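Local coordinates for protein glycosyl transferase family 9 (Veillonella parvula, PDB 3TOV) that probably transfers a sugar, such as a heptose, from a nucleotide-activated donor to an acceptor, through two Rossmann-like domains of the GT-B type, at residues L24-F28 with H138-I144; E30-A35 with V152-S158; M273-I277 with Y295-A300. All coordinates share one frame; numbering follows the deposited sequence.

Contact 1 of 3, residues L24-F28 with H138-I144; sequences LTTPF and HAADMYI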
ATOM      1  N   LEU A  24      -4.509  -0.650   1.998  1.00 57.01           N
ATOM      2  CA  LEU A  24      -5.312   0.375   2.663  1.00 57.16           C
ATOM      3  C   LEU A  24      -6.633  -0.149   3.220  1.00 59.26           C
ATOM      4  O   LEU A  24      -7.296   0.535   3.996  1.00 66.11           O
ATOM      5  CB  LEU A  24      -5.591   1.529   1.701  1.00 51.93           C
ATOM      6  CG  LEU A  24      -4.365   2.350   1.323  1.00 43.07           C
ATOM      7  CD1 LEU A  24      -4.699   3.299   0.203  1.00 40.49           C
ATOM      8  CD2 LEU A  24      -3.888   3.091   2.544  1.00 37.66           C
ATOM      9  N   THR A  25      -7.025  -1.350   2.808  1.00 52.55           N
ATOM     10  CA  THR A  25      -8.234  -1.970   3.336  1.00 49.17           C
ATOM     11  C   THR A  25      -7.896  -2.745   4.596  1.00 51.77           C
ATOM     12  O   THR A  25      -8.766  -3.351   5.225  1.00 56.94           O
ATOM     13  CB  THR A  25      -8.863  -2.955   2.340  1.00 46.78           C
ATOM     14  OG1 THR A  25      -8.007  -4.099   2.176  1.00 52.32           O
ATOM     15  CG2 THR A  25      -9.093  -2.291   1.001  1.00 44.26           C
ATOM     16  N   THR A  26      -6.624  -2.727   4.964  1.00 46.65           N
ATOM     17  CA  THR A  26      -6.143  -3.609   6.011  1.00 50.80           C
ATOM     18  C   THR A  26      -6.493  -3.169   7.452  1.00 52.41           C
ATOM     19  O   THR A  26      -6.725  -4.027   8.320  1.00 46.37           O
ATOM     20  CB  THR A  26      -4.635  -3.902   5.828  1.00 55.09           C
ATOM     21  OG1 THR A  26      -4.366  -5.256   6.210  1.00 67.20           O
ATOM     22  CG2 THR A  26      -3.772  -2.941   6.633  1.00 48.84           C
ATOM     23  N   PRO A  27      -6.547  -1.842   7.707  1.00 58.10           N
ATOM     24  CA  PRO A  27      -6.940  -1.311   9.019  1.00 55.79           C
ATOM     25  C   PRO A  27      -8.451  -1.455   9.245  1.00 50.28           C
ATOM     26  O   PRO A  27      -8.910  -1.742  10.354  1.00 48.57           O
ATOM     27  CB  PRO A  27      -6.569   0.176   8.919  1.00 53.29           C
ATOM     28  CG  PRO A  27      -5.721   0.312   7.715  1.00 50.97           C
ATOM     29  CD  PRO A  27      -6.196  -0.747   6.786  1.00 56.12           C
ATOM     30  N   PHE A  28      -9.215  -1.231   8.183  1.00 44.24           N
ATOM     31  CA  PHE A  28     -10.620  -1.608   8.144  1.00 48.31           C
ATOM     32  C   PHE A  28     -10.840  -3.074   8.587  1.00 54.85           C
ATOM     33  O   PHE A  28     -11.801  -3.403   9.300  1.00 55.40           O
ATOM     34  CB  PHE A  28     -11.131  -1.375   6.722  1.00 49.38           C
ATOM     35  CG  PHE A  28     -12.382  -2.118   6.386  1.00 52.56           C
ATOM     36  CD1 PHE A  28     -13.601  -1.467   6.367  1.00 56.10           C
ATOM     37  CD2 PHE A  28     -12.339  -3.463   6.067  1.00 54.37           C
ATOM     38  CE1 PHE A  28     -14.759  -2.150   6.047  1.00 58.37           C
ATOM     39  CE2 PHE A  28     -13.495  -4.152   5.749  1.00 55.24           C
ATOM     40  CZ  PHE A  28     -14.707  -3.495   5.737  1.00 55.40           C
ATOM     41  N   HIS A 138      -9.062  10.215   4.404  1.00 47.23           N
ATOM     42  CA  HIS A 138      -7.968   9.450   3.831  1.00 49.42           C
ATOM     43  C   HIS A 138      -8.573   8.110   3.381  1.00 57.39           C
ATOM     44  O   HIS A 138      -9.582   7.661   3.933  1.00 66.32           O
ATOM     45  CB  HIS A 138      -6.901   9.258   4.909  1.00 48.82           C
ATOM     46  CG  HIS A 138      -5.752   8.391   4.502  1.00 48.49           C
ATOM     47  ND1 HIS A 138      -4.728   8.837   3.694  1.00 51.04           N
ATOM     48  CD2 HIS A 138      -5.445   7.114   4.823  1.00 45.52           C
ATOM     49  CE1 HIS A 138      -3.851   7.866   3.518  1.00 44.86           C
ATOM     50  NE2 HIS A 138      -4.264   6.810   4.192  1.00 45.05           N
ATOM     51  N   ALA A 139      -7.989   7.474   2.375  1.00 54.25           N
ATOM     52  CA  ALA A 139      -8.578   6.252   1.818  1.00 53.31           C
ATOM     53  C   ALA A 139      -8.832   5.114   2.838  1.00 50.29           C
ATOM     54  O   ALA A 139      -9.794   4.340   2.706  1.00 39.17           O
ATOM     55  CB  ALA A 139      -7.739   5.747   0.669  1.00 47.26           C
ATOM     56  N   ALA A 140      -7.977   5.011   3.848  1.00 50.23           N
ATOM     57  CA  ALA A 140      -8.119   3.933   4.816  1.00 53.03           C
ATOM     58  C   ALA A 140      -9.240   4.227   5.803  1.00 54.67           C
ATOM     59  O   ALA A 140      -9.955   3.319   6.241  1.00 59.79           O
ATOM     60  CB  ALA A 140      -6.808   3.678   5.542  1.00 51.10           C
ATOM     61  N   ASP A 141      -9.391   5.503   6.139  1.00 47.30           N
ATOM     62  CA  ASP A 141     -10.465   5.933   7.019  1.00 48.66           C
ATOM     63  C   ASP A 141     -11.805   5.821   6.310  1.00 52.84           C
ATOM     64  O   ASP A 141     -12.834   5.552   6.940  1.00 53.53           O
ATOM     65  CB  ASP A 141     -10.245   7.369   7.488  1.00 48.23           C
ATOM     66  CG  ASP A 141      -9.082   7.498   8.459  1.00 57.99           C
ATOM     67  OD1 ASP A 141      -8.822   6.528   9.212  1.00 56.36           O
ATOM     68  OD2 ASP A 141      -8.428   8.573   8.461  1.00 62.86           O
HETATM   69  N   MSE A 142     -11.799   6.033   4.998  1.00 50.55           N
HETATM   70  CA  MSE A 142     -13.046   5.982   4.250  1.00 53.49           C
HETATM   71  C   MSE A 142     -13.578   4.547   4.142  1.00 51.53           C
HETATM   72  O   MSE A 142     -14.793   4.323   4.108  1.00 49.92           O
HETATM   73  CB  MSE A 142     -12.906   6.658   2.878  1.00 49.56           C
HETATM   74  CG  MSE A 142     -12.620   5.729   1.709  1.00 48.43           C
HETATM   75 SE   MSE A 142     -12.959   6.616  -0.007  0.84 77.30          SE
HETATM   76  CE  MSE A 142     -12.047   5.374  -1.147  1.00 25.20           C
ATOM     77  N   TYR A 143     -12.667   3.579   4.107  1.00 44.97           N
ATOM     78  CA  TYR A 143     -13.090   2.189   4.113  1.00 45.37           C
ATOM     79  C   TYR A 143     -13.784   1.918   5.440  1.00 47.22           C
ATOM     80  O   TYR A 143     -14.903   1.414   5.467  1.00 55.79           O
ATOM     81  CB  TYR A 143     -11.915   1.228   3.813  1.00 48.52           C
ATOM     82  CG  TYR A 143     -11.552   1.254   2.336  1.00 49.46           C
ATOM     83  CD1 TYR A 143     -12.553   1.341   1.376  1.00 51.65           C
ATOM     84  CD2 TYR A 143     -10.230   1.249   1.894  1.00 39.38           C
ATOM     85  CE1 TYR A 143     -12.263   1.404   0.023  1.00 42.98           C
ATOM     86  CE2 TYR A 143      -9.936   1.315   0.528  1.00 26.64           C
ATOM     87  CZ  TYR A 143     -10.969   1.393  -0.389  1.00 35.70           C
ATOM     88  OH  TYR A 143     -10.753   1.457  -1.738  1.00 46.45           O
ATOM     89  N   ILE A 144     -13.134   2.306   6.530  1.00 36.88           N
ATOM     90  CA  ILE A 144     -13.709   2.217   7.865  1.00 36.12           C
ATOM     91  C   ILE A 144     -15.076   2.937   8.000  1.00 52.06           C
ATOM     92  O   ILE A 144     -15.965   2.464   8.708  1.00 47.68           O
ATOM     93  CB  ILE A 144     -12.706   2.767   8.903  1.00 42.97           C
ATOM     94  CG1 ILE A 144     -11.587   1.749   9.130  1.00 43.34           C
ATOM     95  CG2 ILE A 144     -13.405   3.158  10.220  1.00 44.91           C
ATOM     96  CD1 ILE A 144     -10.308   2.335   9.731  1.00 40.15           C
TER
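Leu24 packs on Ala139 and Ala140, and Phe28 on Tyr143 and Ile144, at a buried junction between two helices of the N-terminal Rossmann-like domain of a GT-B fold: the start of helix 26-35, between strands 10-14 and 40-46 and after the short helix 19-23, and the first turns of helix 139-149. No hydrogen bond crosses it. Among the apolar contacts, the two methyls of Leu24 part company: CD1 lies against Ala139 CB at 3.9 Å, while CD2 is directed at the His138 imidazole, obliquely to its ring. Ala140, with only a methyl, lets Leu24 come close and makes room for the Pro27 ring; proline suits the first turn of a helix because no N-H is needed there. At the far end Phe28 CB meets Tyr143 CB at 4.0 Å, and Ile144 CG1 lies against Phe28 CA at 3.6 Å.

Contacts with oxygen form a second group. Leu24 O receives a CA-H...O approach from Ala140 CA at 3.6 Å and lies at the edge of the Tyr143 ring. That ring also meets the methyl of Thr25, whose hydroxyl is turned to Val22 O and Tyr43 OH. With CG of Phe28 anti to the backbone N (chi1 160°), its phenyl ring comes alongside helix 139-149, and CD1 meets Tyr143 O at 3.3 Å, close to the ring plane.

Contact 2 of 3, residues E30-A35 with V152-S158; sequences EVLRKA and VTDTSNS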
ATOM      1  N   GLU A  30      -9.017  -4.768  10.594  1.00 49.28           N
ATOM      2  CA  GLU A  30      -8.753  -4.893  12.016  1.00 55.25           C
ATOM      3  C   GLU A  30      -9.990  -4.433  12.757  1.00 68.19           C
ATOM      4  O   GLU A  30     -10.443  -5.082  13.702  1.00 77.35           O
ATOM      5  CB  GLU A  30      -7.569  -4.039  12.429  1.00 51.74           C
ATOM      6  CG  GLU A  30      -7.407  -3.922  13.934  1.00 65.31           C
ATOM      7  CD  GLU A  30      -6.338  -2.903  14.346  1.00 77.08           C
ATOM      8  OE1 GLU A  30      -5.941  -2.066  13.498  1.00 79.81           O
ATOM      9  OE2 GLU A  30      -5.891  -2.946  15.519  1.00 77.46           O
ATOM     10  N   VAL A  31     -10.534  -3.305  12.310  1.00 64.41           N
ATOM     11  CA  VAL A  31     -11.728  -2.729  12.910  1.00 56.59           C
ATOM     12  C   VAL A  31     -12.906  -3.693  12.796  1.00 59.27           C
ATOM     13  O   VAL A  31     -13.694  -3.853  13.735  1.00 54.01           O
ATOM     14  CB  VAL A  31     -12.070  -1.381  12.258  1.00 43.07           C
ATOM     15  CG1 VAL A  31     -13.452  -0.922  12.660  1.00 38.78           C
ATOM     16  CG2 VAL A  31     -11.059  -0.364  12.665  1.00 49.27           C
ATOM     17  N   LEU A  32     -13.012  -4.344  11.641  1.00 58.14           N
ATOM     18  CA  LEU A  32     -14.063  -5.315  11.434  1.00 50.28           C
ATOM     19  C   LEU A  32     -13.940  -6.385  12.482  1.00 46.23           C
ATOM     20  O   LEU A  32     -14.846  -6.603  13.263  1.00 47.36           O
ATOM     21  CB  LEU A  32     -13.934  -5.958  10.069  1.00 56.26           C
ATOM     22  CG  LEU A  32     -14.949  -7.088   9.905  1.00 64.81           C
ATOM     23  CD1 LEU A  32     -16.364  -6.527  10.017  1.00 68.83           C
ATOM     24  CD2 LEU A  32     -14.767  -7.838   8.593  1.00 61.85           C
ATOM     25  N   ARG A  33     -12.797  -7.051  12.502  1.00 55.37           N
ATOM     26  CA  ARG A  33     -12.579  -8.163  13.421  1.00 65.39           C
ATOM     27  C   ARG A  33     -12.774  -7.766  14.904  1.00 70.20           C
ATOM     28  O   ARG A  33     -13.019  -8.622  15.764  1.00 77.10           O
ATOM     29  CB  ARG A  33     -11.202  -8.796  13.160  1.00 59.25           C
ATOM     30  CG  ARG A  33     -10.715  -9.773  14.226  1.00 60.74           C
ATOM     31  CD  ARG A  33     -11.602 -10.982  14.357  1.00 60.42           C
ATOM     32  NE  ARG A  33     -11.416 -11.898  13.248  1.00 67.04           N
ATOM     33  CZ  ARG A  33     -12.356 -12.728  12.814  1.00 75.21           C
ATOM     34  NH1 ARG A  33     -12.105 -13.535  11.786  1.00 72.84           N
ATOM     35  NH2 ARG A  33     -13.548 -12.741  13.405  1.00 76.12           N
ATOM     36  N   LYS A  34     -12.684  -6.474  15.202  1.00 60.60           N
ATOM     37  CA  LYS A  34     -12.878  -6.009  16.570  1.00 63.23           C
ATOM     38  C   LYS A  34     -14.351  -6.090  16.945  1.00 66.49           C
ATOM     39  O   LYS A  34     -14.707  -6.515  18.050  1.00 64.73           O
ATOM     40  CB  LYS A  34     -12.401  -4.566  16.715  1.00 65.75           C
ATOM     41  CG  LYS A  34     -11.530  -4.326  17.930  1.00 68.41           C
ATOM     42  CD  LYS A  34     -11.390  -2.847  18.227  1.00 70.09           C
ATOM     43  CE  LYS A  34     -10.460  -2.146  17.258  1.00 69.48           C
ATOM     44  NZ  LYS A  34     -10.230  -0.750  17.733  1.00 70.14           N
ATOM     45  N   ALA A  35     -15.194  -5.671  16.002  1.00 66.44           N
ATOM     46  CA  ALA A  35     -16.645  -5.666  16.159  1.00 57.66           C
ATOM     47  C   ALA A  35     -17.257  -7.015  15.798  1.00 63.66           C
ATOM     48  O   ALA A  35     -18.463  -7.211  15.941  1.00 71.69           O
ATOM     49  CB  ALA A  35     -17.261  -4.571  15.304  1.00 43.20           C
ATOM     50  N   VAL A 152     -20.612   0.911  13.534  1.00 60.42           N
ATOM     51  CA  VAL A 152     -19.418   0.683  14.326  1.00 65.02           C
ATOM     52  C   VAL A 152     -18.982   1.975  15.029  1.00 72.11           C
ATOM     53  O   VAL A 152     -19.284   3.081  14.572  1.00 79.48           O
ATOM     54  CB  VAL A 152     -18.294   0.071  13.479  1.00 63.45           C
ATOM     55  CG1 VAL A 152     -16.932   0.344  14.103  1.00 69.08           C
ATOM     56  CG2 VAL A 152     -18.534  -1.415  13.323  1.00 55.46           C
ATOM     57  N   THR A 153     -18.282   1.828  16.147  1.00 66.52           N
ATOM     58  CA  THR A 153     -17.982   2.958  17.011  1.00 64.03           C
ATOM     59  C   THR A 153     -16.508   2.978  17.371  1.00 64.12           C
ATOM     60  O   THR A 153     -15.843   4.007  17.274  1.00 60.81           O
ATOM     61  CB  THR A 153     -18.805   2.844  18.296  1.00 67.46           C
ATOM     62  OG1 THR A 153     -20.193   2.815  17.957  1.00 71.82           O
ATOM     63  CG2 THR A 153     -18.523   3.998  19.257  1.00 67.54           C
ATOM     64  N   ASP A 154     -16.013   1.826  17.802  1.00 66.20           N
ATOM     65  CA  ASP A 154     -14.603   1.643  18.085  1.00 65.75           C
ATOM     66  C   ASP A 154     -13.821   1.482  16.761  1.00 64.28           C
ATOM     67  O   ASP A 154     -13.886   0.436  16.099  1.00 63.61           O
ATOM     68  CB  ASP A 154     -14.441   0.414  18.978  1.00 67.30           C
ATOM     69  CG  ASP A 154     -13.034   0.245  19.495  1.00 74.04           C
ATOM     70  OD1 ASP A 154     -12.074   0.660  18.798  1.00 72.21           O
ATOM     71  OD2 ASP A 154     -12.899  -0.314  20.607  1.00 80.11           O
ATOM     72  N   THR A 155     -13.096   2.522  16.365  1.00 55.10           N
ATOM     73  CA  THR A 155     -12.436   2.499  15.069  1.00 59.26           C
ATOM     74  C   THR A 155     -10.918   2.617  15.209  1.00 61.43           C
ATOM     75  O   THR A 155     -10.178   2.536  14.229  1.00 60.09           O
ATOM     76  CB  THR A 155     -12.999   3.590  14.115  1.00 50.11           C
ATOM     77  OG1 THR A 155     -12.743   4.890  14.653  1.00 46.24           O
ATOM     78  CG2 THR A 155     -14.492   3.421  13.931  1.00 50.16           C
ATOM     79  N   SER A 156     -10.466   2.781  16.444  1.00 59.77           N
ATOM     80  CA  SER A 156      -9.054   2.947  16.748  1.00 60.47           C
ATOM     81  C   SER A 156      -8.210   1.799  16.240  1.00 67.55           C
ATOM     82  O   SER A 156      -8.005   0.830  16.962  1.00 81.24           O
ATOM     83  CB  SER A 156      -8.887   2.994  18.256  1.00 69.36           C
ATOM     84  OG  SER A 156      -9.700   1.999  18.864  1.00 77.36           O
ATOM     85  N   ASN A 157      -7.693   1.903  15.023  1.00 59.17           N
ATOM     86  CA  ASN A 157      -6.846   0.846  14.487  1.00 54.07           C
ATOM     87  C   ASN A 157      -5.366   1.179  14.610  1.00 56.51           C
ATOM     88  O   ASN A 157      -5.015   2.291  14.985  1.00 64.30           O
ATOM     89  CB  ASN A 157      -7.185   0.598  13.027  1.00 52.95           C
ATOM     90  CG  ASN A 157      -6.641   1.673  12.122  1.00 52.94           C
ATOM     91  OD1 ASN A 157      -5.487   1.613  11.688  1.00 50.11           O
ATOM     92  ND2 ASN A 157      -7.469   2.669  11.827  1.00 54.08           N
ATOM     93  N   SER A 158      -4.504   0.224  14.259  1.00 53.57           N
ATOM     94  CA  SER A 158      -3.054   0.392  14.380  1.00 47.66           C
ATOM     95  C   SER A 158      -2.301   0.403  13.049  1.00 53.23           C
ATOM     96  O   SER A 158      -1.215  -0.158  12.927  1.00 50.41           O
ATOM     97  CB  SER A 158      -2.484  -0.692  15.269  1.00 41.79           C
ATOM     98  OG  SER A 158      -3.199  -1.883  15.057  1.00 42.35           O
TER
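Glu30 leaves its helix with CG anti to the backbone N (chi1 169°) and stays extended beyond it, which carries the carboxylate across to Ser158; Lys34, one turn on, bends at chi3 (-75°) to bring NZ over the loop 152-158. Both residues have the length to span from helix to loop, and the loop supplies opposite kinds of partner to the two charges. Ser158 grips Glu30 twice: its backbone N reaches the syn lone pair of OE1 at 2.8 Å, a nearly straight bond of 164°, and its hydroxyl donates to OE2 at 2.9 Å. This two-point hold fixes the rotation of the carboxylate.

Lys34 NZ forms a salt bridge with Asp154 OD1 at 2.6 Å and donates to Ser156 O at 2.8 Å, from above the carbonyl plane. Ser156 OG also donates to Asp154 OD1, so that oxygen takes two donors, which arrive from opposite faces of the carboxylate plane. The serine thus helps hold the aspartate where the ammonium can meet it.

Beneath these polar groups Val31 packs against the loop: CG1 meets Val152 CG1 at 4.0 Å and CG2 lies against Thr155 O. The methyl of Ala35 touches Val152 CG2, near the start of the loop.

This is a surface contact of the N-terminal Rossmann-like domain, pinning a loop to helix 26-35 by charged and hydroxyl partners over a small apolar patch. The loop follows helix 139-149, whose Leu147 also touches Val31, whereas the other side of helix 26-35 rests through Leu32 on Ile41 of strand 40-46.

Contact 3 of 3, residues M273-I277 with Y295-A300; sequences MHVGI and YGPYQA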
HETATM    1  N   MSE A 273       5.241   2.099  -1.292  1.00 50.56           N
HETATM    2  CA  MSE A 273       5.299   3.021  -0.156  1.00 50.00           C
HETATM    3  C   MSE A 273       4.411   2.540   0.997  1.00 50.38           C
HETATM    4  O   MSE A 273       4.804   2.597   2.162  1.00 48.34           O
HETATM    5  CB  MSE A 273       4.883   4.420  -0.585  1.00 51.19           C
HETATM    6  CG  MSE A 273       5.036   5.476   0.497  1.00 49.25           C
HETATM    7 SE   MSE A 273       4.025   7.095   0.090  0.47 40.84          SE
HETATM    8  CE  MSE A 273       2.198   6.426   0.253  1.00 20.81           C
ATOM      9  N   HIS A 274       3.218   2.052   0.673  1.00 49.68           N
ATOM     10  CA  HIS A 274       2.353   1.472   1.692  1.00 50.62           C
ATOM     11  C   HIS A 274       2.924   0.167   2.278  1.00 57.85           C
ATOM     12  O   HIS A 274       2.837  -0.066   3.486  1.00 64.05           O
ATOM     13  CB  HIS A 274       0.933   1.300   1.159  1.00 47.09           C
ATOM     14  CG  HIS A 274       0.351   2.560   0.602  1.00 52.84           C
ATOM     15  ND1 HIS A 274       0.340   2.843  -0.747  1.00 59.52           N
ATOM     16  CD2 HIS A 274      -0.221   3.626   1.212  1.00 54.82           C
ATOM     17  CE1 HIS A 274      -0.225   4.020  -0.946  1.00 58.23           C
ATOM     18  NE2 HIS A 274      -0.573   4.517   0.226  1.00 56.70           N
ATOM     19  N   VAL A 275       3.516  -0.669   1.428  1.00 55.25           N
ATOM     20  CA  VAL A 275       4.220  -1.858   1.900  1.00 52.30           C
ATOM     21  C   VAL A 275       5.264  -1.472   2.942  1.00 47.13           C
ATOM     22  O   VAL A 275       5.391  -2.106   3.978  1.00 46.36           O
ATOM     23  CB  VAL A 275       4.941  -2.586   0.752  1.00 50.64           C
ATOM     24  CG1 VAL A 275       5.731  -3.777   1.287  1.00 45.96           C
ATOM     25  CG2 VAL A 275       3.949  -3.017  -0.318  1.00 50.13           C
ATOM     26  N   GLY A 276       6.017  -0.423   2.656  1.00 49.07           N
ATOM     27  CA  GLY A 276       6.999   0.059   3.605  1.00 50.21           C
ATOM     28  C   GLY A 276       6.325   0.363   4.923  1.00 49.38           C
ATOM     29  O   GLY A 276       6.647  -0.243   5.941  1.00 49.65           O
ATOM     30  N   ILE A 277       5.377   1.295   4.888  1.00 50.26           N
ATOM     31  CA  ILE A 277       4.647   1.733   6.076  1.00 50.69           C
ATOM     32  C   ILE A 277       4.107   0.558   6.877  1.00 57.36           C
ATOM     33  O   ILE A 277       4.158   0.556   8.107  1.00 65.54           O
ATOM     34  CB  ILE A 277       3.467   2.642   5.683  1.00 44.96           C
ATOM     35  CG1 ILE A 277       3.969   3.916   5.013  1.00 37.89           C
ATOM     36  CG2 ILE A 277       2.587   2.977   6.887  1.00 41.62           C
ATOM     37  CD1 ILE A 277       2.836   4.798   4.562  1.00 39.29           C
ATOM     38  N   TYR A 295      -4.390   9.535  -0.364  1.00 48.13           N
ATOM     39  CA  TYR A 295      -3.629   8.293  -0.424  1.00 44.97           C
ATOM     40  C   TYR A 295      -2.179   8.416   0.088  1.00 51.49           C
ATOM     41  O   TYR A 295      -1.274   7.730  -0.393  1.00 62.28           O
ATOM     42  CB  TYR A 295      -3.690   7.676  -1.829  1.00 36.19           C
ATOM     43  CG  TYR A 295      -5.063   7.197  -2.236  1.00 36.74           C
ATOM     44  CD1 TYR A 295      -5.485   5.904  -1.954  1.00 45.26           C
ATOM     45  CD2 TYR A 295      -5.938   8.028  -2.907  1.00 31.80           C
ATOM     46  CE1 TYR A 295      -6.756   5.454  -2.326  1.00 45.49           C
ATOM     47  CE2 TYR A 295      -7.196   7.590  -3.286  1.00 37.35           C
ATOM     48  CZ  TYR A 295      -7.608   6.305  -2.991  1.00 42.48           C
ATOM     49  OH  TYR A 295      -8.869   5.876  -3.373  1.00 45.86           O
ATOM     50  N   GLY A 296      -1.964   9.269   1.077  1.00 42.85           N
ATOM     51  CA  GLY A 296      -0.641   9.409   1.639  1.00 40.93           C
ATOM     52  C   GLY A 296      -0.353   8.359   2.695  1.00 47.41           C
ATOM     53  O   GLY A 296      -1.080   7.361   2.810  1.00 50.29           O
ATOM     54  N   PRO A 297       0.728   8.578   3.466  1.00 42.11           N
ATOM     55  CA  PRO A 297       1.223   7.775   4.592  1.00 43.17           C
ATOM     56  C   PRO A 297       0.257   7.711   5.770  1.00 54.21           C
ATOM     57  O   PRO A 297       0.321   8.536   6.689  1.00 64.43           O
ATOM     58  CB  PRO A 297       2.495   8.505   5.014  1.00 38.73           C
ATOM     59  CG  PRO A 297       2.931   9.221   3.801  1.00 43.55           C
ATOM     60  CD  PRO A 297       1.683   9.628   3.083  1.00 40.00           C
ATOM     61  N   TYR A 298      -0.616   6.714   5.753  1.00 52.14           N
ATOM     62  CA  TYR A 298      -1.618   6.577   6.797  1.00 49.95           C
ATOM     63  C   TYR A 298      -1.032   6.134   8.120  1.00 54.40           C
ATOM     64  O   TYR A 298      -0.396   5.079   8.189  1.00 57.87           O
ATOM     65  CB  TYR A 298      -2.644   5.551   6.377  1.00 42.93           C
ATOM     66  CG  TYR A 298      -3.665   5.251   7.428  1.00 37.91           C
ATOM     67  CD1 TYR A 298      -4.720   6.123   7.652  1.00 40.11           C
ATOM     68  CD2 TYR A 298      -3.591   4.091   8.186  1.00 35.76           C
ATOM     69  CE1 TYR A 298      -5.678   5.853   8.600  1.00 44.56           C
ATOM     70  CE2 TYR A 298      -4.543   3.806   9.141  1.00 40.47           C
ATOM     71  CZ  TYR A 298      -5.590   4.691   9.342  1.00 49.57           C
ATOM     72  OH  TYR A 298      -6.562   4.426  10.288  1.00 56.97           O
ATOM     73  N   GLN A 299      -1.275   6.920   9.170  1.00 51.33           N
ATOM     74  CA  GLN A 299      -0.884   6.523  10.513  1.00 45.32           C
ATOM     75  C   GLN A 299       0.612   6.176  10.541  1.00 45.64           C
ATOM     76  O   GLN A 299       1.028   5.204  11.174  1.00 43.99           O
ATOM     77  CB  GLN A 299      -1.714   5.314  10.926  1.00 44.87           C
ATOM     78  CG  GLN A 299      -1.866   5.104  12.404  1.00 51.48           C
ATOM     79  CD  GLN A 299      -3.336   4.972  12.806  1.00 56.17           C
ATOM     80  OE1 GLN A 299      -4.188   5.774  12.387  1.00 51.40           O
ATOM     81  NE2 GLN A 299      -3.640   3.956  13.614  1.00 53.99           N
ATOM     82  N   ALA A 300       1.419   6.979   9.854  1.00 46.08           N
ATOM     83  CA  ALA A 300       2.829   6.646   9.669  1.00 52.15           C
ATOM     84  C   ALA A 300       3.794   7.697  10.218  1.00 54.99           C
ATOM     85  O   ALA A 300       3.464   8.884  10.303  1.00 54.63           O
ATOM     86  CB  ALA A 300       3.114   6.403   8.189  1.00 49.59           C
TER
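Ile277 reaches the loop 295-300 with two branches, crossing the Pro297 ring obliquely. CD1, at the end of the longer branch, packs on Pro297 CB at 3.7 Å. CG2, anti to the backbone N while CG1 takes the place anti to the carbonyl carbon (chi1 -63°), meets the Ala300 methyl at 3.7 Å. A beta-branched side chain suits this place because it fills both positions from one helix residue. Cutting this residue back to an alanine would remove both branches and is likely to open a gap beside Pro297 CB and the Ala300 methyl.

One turn earlier, His274 and the selenomethionine at Met273 address the start of the loop. The imidazole turns its edge to the backbone, and NE2 makes a weak hydrogen bond to Tyr295 O at 3.3 Å, bent to 146°; Gly296 O also lies near the ring plane. Met273 bends at chi3 so that its CE sits over one face of the His274 ring, offset toward the rim, and approaches the Pro297 ring at CD, 4.3 Å away. The unbranched chain can bend to lay CE between imidazole and proline.

The loop is shaped by an inverse gamma turn centred on Pro297 and a type II beta turn from Pro297 to Ala300. It leads into strand 302-305, so the contact packs two successive connections of the parallel beta sheet in the C-terminal Rossmann-like domain of a GT-B glycosyltransferase.

In the fold
From the N terminus, the chain passes through 24-28, which leads into helix 26-35, and 30-35 within it, and then runs on through most of the first parallel sheet. Contact 1 closes the first long loop when 138-144 returns; contact 2 closes the second at 152-158. The second loop opens before the first has closed and ends after it, so the two cross, and together they fasten helix 26-35 to helix 139-149 and the loop beyond it. Contact 3 comes later, in series, and closes a short loop within the second sheet's domain. Tyr298 joins all three: its hydroxyl probably hydrogen-bonds to Asp141 of contact 1 and Asn157 of contact 2, linking the two halves of the GT-B fold.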